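Local coordinates for putative polyphosphate kinase 2 family protein (Arthrobacter aurescens, PDB 3RHF) that probably acts as a polyphosphate kinase of the PPK2 family, transferring phosphate between polyphosphate and nucleotides, at residues Val10-Ser15 with Lys250-Ile255. Sequence-based numbering, arbitrary orientation.
Sequences VEFAKS and KWYARI
With CG of F12 trans to its carbonyl carbon (chi1 -86°) and CG of Y252 trans to its backbone N (chi1 171°), the two side chains reach for each other from the N-terminal segment and the first turns of helix 250-266. They cross at about a right angle, and the rings meet obliquely, F12 CE1 lying 3.9 Å from Y252 CE1. The far end of the F12 ring rests on I255, its CZ 4.0 Å from I255 CG1 and nearly as close to CD1. F12 CE2 also comes within 3.4 Å of I255 O, a carbonyl oxygen that accepts a hydrogen bond from Q53 of helix 43-69. No hydrogen bond joins the two segments; the tyrosine hydroxyl is instead hydrogen-bonded to P37 O, and the ring of Y39 also meets F12. Were F12 an alanine, the Y252 ring and the I255 side chain would probably lose the ring that packs against them, weakening the hold of 10-15 on the helix. The N-terminal loop thus packs through F12 onto the first turns of the helix that follows edge strand 242-246, while S15 OG hydrogen-bonds D263 farther along it, in the α/β/α sandwich of a P-loop kinase fold.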
loop_
_atom_site.group_PDB
_atom_site.type_symbol
_atom_site.label_atom_id
_atom_site.label_comp_id
_atom_site.label_asym_id
_atom_site.label_seq_id
_atom_site.Cartn_x
_atom_site.Cartn_y
_atom_site.Cartn_z
ATOM N N VAL A 10 2.662 -10.983 -24.163
ATOM C CA VAL A 10 1.516 -11.198 -24.995
ATOM C C VAL A 10 0.372 -10.418 -24.345
ATOM O O VAL A 10 0.006 -10.650 -23.195
ATOM C CB VAL A 10 1.179 -12.713 -25.088
ATOM C CG1 VAL A 10 -0.036 -12.924 -25.973
ATOM C CG2 VAL A 10 2.380 -13.541 -25.619
ATOM N N GLU A 11 -0.159 -9.464 -25.093
ATOM C CA GLU A 11 -1.224 -8.589 -24.654
ATOM C C GLU A 11 -2.561 -9.235 -24.879
ATOM O O GLU A 11 -2.675 -10.201 -25.613
ATOM C CB GLU A 11 -1.235 -7.326 -25.503
ATOM C CG GLU A 11 0.046 -6.548 -25.590
ATOM C CD GLU A 11 0.405 -5.819 -24.300
ATOM O OE1 GLU A 11 -0.505 -5.499 -23.474
ATOM O OE2 GLU A 11 1.632 -5.561 -24.122
ATOM N N PHE A 12 -3.597 -8.662 -24.300
ATOM C CA PHE A 12 -4.934 -9.149 -24.533
ATOM C C PHE A 12 -5.288 -9.017 -26.019
ATOM O O PHE A 12 -5.037 -7.969 -26.625
ATOM C CB PHE A 12 -5.951 -8.370 -23.661
ATOM C CG PHE A 12 -6.097 -8.935 -22.295
ATOM C CD1 PHE A 12 -7.106 -9.819 -22.013
ATOM C CD2 PHE A 12 -5.184 -8.621 -21.307
ATOM C CE1 PHE A 12 -7.226 -10.383 -20.748
ATOM C CE2 PHE A 12 -5.295 -9.161 -20.071
ATOM C CZ PHE A 12 -6.328 -10.070 -19.785
ATOM N N ALA A 13 -5.873 -10.072 -26.586
ATOM C CA ALA A 13 -6.364 -10.036 -27.970
ATOM C C ALA A 13 -7.655 -9.270 -27.987
ATOM O O ALA A 13 -7.870 -8.476 -28.881
ATOM C CB ALA A 13 -6.589 -11.421 -28.557
ATOM N N LYS A 14 -8.534 -9.514 -27.029
ATOM C CA LYS A 14 -9.709 -8.676 -26.897
ATOM C C LYS A 14 -9.751 -8.098 -25.465
ATOM O O LYS A 14 -9.356 -8.766 -24.488
ATOM C CB LYS A 14 -11.011 -9.431 -27.308
ATOM N N SER A 15 -10.200 -6.851 -25.351
ATOM C CA SER A 15 -10.265 -6.171 -24.071
ATOM C C SER A 15 -11.237 -6.837 -23.089
ATOM O O SER A 15 -12.349 -7.177 -23.450
ATOM C CB SER A 15 -10.708 -4.725 -24.262
ATOM O OG SER A 15 -10.902 -4.146 -22.983
ATOM N N LYS A 250 -5.154 -18.115 -10.983
ATOM C CA LYS A 250 -4.817 -16.854 -10.341
ATOM C C LYS A 250 -4.121 -15.897 -11.303
ATOM O O LYS A 250 -4.433 -14.716 -11.345
ATOM C CB LYS A 250 -3.961 -17.083 -9.093
ATOM C CG LYS A 250 -4.703 -17.743 -7.861
ATOM C CD LYS A 250 -3.739 -17.798 -6.629
ATOM C CE LYS A 250 -4.157 -18.703 -5.422
ATOM N NZ LYS A 250 -3.306 -19.959 -5.309
ATOM N N TRP A 251 -3.199 -16.419 -12.108
ATOM C CA TRP A 251 -2.432 -15.603 -13.029
ATOM C C TRP A 251 -3.339 -14.890 -13.973
ATOM O O TRP A 251 -3.059 -13.758 -14.338
ATOM C CB TRP A 251 -1.380 -16.416 -13.815
ATOM C CG TRP A 251 -1.954 -17.426 -14.779
ATOM C CD1 TRP A 251 -2.227 -18.749 -14.526
ATOM C CD2 TRP A 251 -2.318 -17.197 -16.147
ATOM N NE1 TRP A 251 -2.757 -19.338 -15.655
ATOM C CE2 TRP A 251 -2.826 -18.404 -16.657
ATOM C CE3 TRP A 251 -2.282 -16.090 -16.976
ATOM C CZ2 TRP A 251 -3.276 -18.521 -17.949
ATOM C CZ3 TRP A 251 -2.714 -16.207 -18.260
ATOM C CH2 TRP A 251 -3.200 -17.417 -18.746
ATOM N N TYR A 252 -4.415 -15.527 -14.406
ATOM C CA TYR A 252 -5.304 -14.842 -15.380
ATOM C C TYR A 252 -6.109 -13.708 -14.736
ATOM O O TYR A 252 -6.243 -12.614 -15.307
ATOM C CB TYR A 252 -6.269 -15.780 -16.073
ATOM C CG TYR A 252 -7.298 -15.000 -16.881
ATOM C CD1 TYR A 252 -6.938 -14.337 -18.013
ATOM C CD2 TYR A 252 -8.601 -14.880 -16.451
ATOM C CE1 TYR A 252 -7.849 -13.616 -18.740
ATOM C CE2 TYR A 252 -9.514 -14.159 -17.144
ATOM C CZ TYR A 252 -9.146 -13.521 -18.300
ATOM O OH TYR A 252 -10.066 -12.799 -19.025
ATOM N N ALA A 253 -6.675 -14.002 -13.574
ATOM C CA ALA A 253 -7.420 -12.988 -12.826
ATOM C C ALA A 253 -6.533 -11.774 -12.554
ATOM O O ALA A 253 -6.986 -10.655 -12.693
ATOM C CB ALA A 253 -7.964 -13.553 -11.533
ATOM N N ARG A 254 -5.274 -11.976 -12.197
ATOM C CA ARG A 254 -4.430 -10.844 -11.963
ATOM C C ARG A 254 -4.318 -9.944 -13.188
ATOM O O ARG A 254 -4.396 -8.718 -13.031
ATOM C CB ARG A 254 -3.040 -11.266 -11.565
ATOM C CG ARG A 254 -2.952 -11.876 -10.210
ATOM C CD ARG A 254 -1.577 -12.431 -9.958
ATOM N NE ARG A 254 -1.619 -13.324 -8.795
ATOM C CZ ARG A 254 -1.112 -14.567 -8.727
ATOM N NH1 ARG A 254 -0.453 -15.139 -9.732
ATOM N NH2 ARG A 254 -1.222 -15.232 -7.593
ATOM N N ILE A 255 -4.073 -10.504 -14.374
ATOM C CA ILE A 255 -3.924 -9.678 -15.552
ATOM C C ILE A 255 -5.247 -9.146 -16.077
ATOM O O ILE A 255 -5.278 -8.171 -16.806
ATOM C CB ILE A 255 -3.183 -10.368 -16.687
ATOM C CG1 ILE A 255 -3.872 -11.699 -17.085
ATOM C CG2 ILE A 255 -1.742 -10.548 -16.315
ATOM C CD1 ILE A 255 -3.267 -12.349 -18.346
#